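Local coordinates for DyP (Bjerkandera adusta, PDB 3VXJ), which probably uses a bound heme b to catalyse peroxide-dependent oxidations, as expected of a dye-decolorizing peroxidase, and here holds the substrate 2,6-dimethoxyphenol, at residues Y334-S339 / T348-G353. Residues are numbered along the deposited sequence; the frame is centred on the assembly and turned at random.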
# COMPACT_ATOMS: atom_id res chain seq x y z
N TYR A 334 5.09 -1.58 -10.94
CA TYR A 334 5.60 -2.58 -11.86
C TYR A 334 5.29 -2.19 -13.29
O TYR A 334 4.35 -1.42 -13.54
CB TYR A 334 5.06 -3.99 -11.56
CG TYR A 334 3.66 -4.25 -12.07
CD1 TYR A 334 3.45 -4.73 -13.37
CD2 TYR A 334 2.55 -4.06 -11.25
CE1 TYR A 334 2.16 -4.97 -13.86
CE2 TYR A 334 1.25 -4.30 -11.73
CZ TYR A 334 1.07 -4.76 -13.03
OH TYR A 334 -0.22 -4.99 -13.45
N GLY A 335 6.07 -2.74 -14.21
CA GLY A 335 5.81 -2.59 -15.62
C GLY A 335 6.60 -1.48 -16.26
O GLY A 335 7.23 -0.69 -15.57
N PRO A 336 6.57 -1.41 -17.60
CA PRO A 336 7.35 -0.45 -18.35
C PRO A 336 6.79 0.96 -18.25
O PRO A 336 5.62 1.15 -17.90
CB PRO A 336 7.23 -0.95 -19.79
CG PRO A 336 5.89 -1.63 -19.82
CD PRO A 336 5.76 -2.28 -18.48
N GLU A 337 7.63 1.94 -18.58
CA GLU A 337 7.18 3.31 -18.73
C GLU A 337 6.13 3.42 -19.82
O GLU A 337 6.06 2.58 -20.73
CB GLU A 337 8.38 4.22 -19.02
CG GLU A 337 9.33 4.32 -17.82
CD GLU A 337 8.66 4.98 -16.63
OE1 GLU A 337 8.55 6.22 -16.65
OE2 GLU A 337 8.25 4.26 -15.70
N THR A 338 5.28 4.43 -19.70
CA THR A 338 4.23 4.67 -20.66
C THR A 338 4.84 5.46 -21.82
O THR A 338 5.35 6.57 -21.63
CB THR A 338 3.03 5.41 -20.02
OG1 THR A 338 2.58 4.69 -18.86
CG2 THR A 338 1.88 5.51 -21.01
N SER A 339 4.79 4.87 -23.01
CA SER A 339 5.38 5.47 -24.20
C SER A 339 4.63 6.71 -24.67
O SER A 339 3.47 6.93 -24.30
CB SER A 339 5.46 4.44 -25.35
OG SER A 339 4.17 4.17 -25.88
N THR A 348 -4.18 2.25 -22.97
CA THR A 348 -3.17 1.33 -22.45
C THR A 348 -2.84 0.21 -23.44
O THR A 348 -3.74 -0.44 -23.97
CB THR A 348 -3.65 0.71 -21.12
OG1 THR A 348 -3.64 1.71 -20.10
CG2 THR A 348 -2.76 -0.45 -20.67
N ALA A 349 -1.55 -0.00 -23.66
CA ALA A 349 -1.04 -1.07 -24.52
C ALA A 349 -0.08 -2.02 -23.80
O ALA A 349 0.36 -3.01 -24.38
CB ALA A 349 -0.38 -0.48 -25.75
N GLN A 350 0.25 -1.71 -22.56
CA GLN A 350 1.17 -2.54 -21.79
C GLN A 350 0.68 -2.69 -20.36
O GLN A 350 0.01 -1.80 -19.84
CB GLN A 350 2.59 -1.95 -21.79
CG GLN A 350 3.11 -1.61 -23.19
CD GLN A 350 4.56 -1.21 -23.20
OE1 GLN A 350 4.89 -0.02 -23.28
NE2 GLN A 350 5.45 -2.19 -23.13
N ASP A 351 1.01 -3.82 -19.75
CA ASP A 351 0.66 -4.12 -18.37
C ASP A 351 1.63 -3.40 -17.43
O ASP A 351 2.82 -3.67 -17.43
CB ASP A 351 0.71 -5.64 -18.16
CG ASP A 351 0.29 -6.07 -16.76
OD1 ASP A 351 -0.38 -5.28 -16.07
OD2 ASP A 351 0.64 -7.20 -16.36
N ARG A 352 1.09 -2.47 -16.66
CA ARG A 352 1.83 -1.75 -15.64
C ARG A 352 0.89 -1.45 -14.48
O ARG A 352 -0.33 -1.46 -14.64
CB ARG A 352 2.43 -0.45 -16.18
CG ARG A 352 1.38 0.56 -16.67
CD ARG A 352 2.04 1.82 -17.22
NE ARG A 352 2.87 1.56 -18.39
CZ ARG A 352 2.44 1.51 -19.66
NH1 ARG A 352 1.15 1.67 -19.95
NH2 ARG A 352 3.29 1.28 -20.64
N GLY A 353 1.44 -1.18 -13.30
CA GLY A 353 0.59 -0.88 -12.17
C GLY A 353 1.34 -0.80 -10.86
O GLY A 353 2.47 -0.32 -10.81
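Y334 and G353 form an antiparallel hydrogen-bonded pair, Y334 N to G353 O and G353 N to Y334 O both 2.9 Å, and beyond it the two segments leave the sheet but stay in touch as far as T338. The tyrosine's first torsion (chi1 79°) sets CG between its own N and carbonyl carbon, which lays the ring over the partner strand: G353 N sits 3.4 Å above the ring centre, with R352 C nearer the rim. Glycine suits position 353 because a CB there would clash with Y334 CE2. From the ring's edge the phenol OH gives its proton to D351 OD1 (2.6 Å) on the syn side of the carboxylate, whose plane stands 79° from the ring; H222 is a second partner of this hydroxyl. A phenylalanine in place of Y334 could still lie over G353 but would probably leave D351 and H222 without their shared hydroxyl. G335 has a positive phi, where a CB would jam against Y334 O as well as strike D351 O and R352 CA, so glycine is called for.

R352 CB touches Y334 O, and a bend at chi3 brings the guanidinium alongside P336-T338. NE makes an almost straight bond (178°) to P336 O at 2.8 Å, in the guanidinium plane, while NH2 reaches E337 O only weakly. T338 OG1 lies over one guanidinium face, and NH1 forms a salt bridge with E342. P336, which has no backbone N-H to satisfy, rests its CG against the Q350 side chain.

The Y334-G353 pair closes the base of the connection between adjacent antiparallel strands 328-334 and 353-360 of the C-terminal ferredoxin-like sheet; S339 OG N-caps the intervening helix 340-345, and V227 of helix 227-236 packs against T338 and R352.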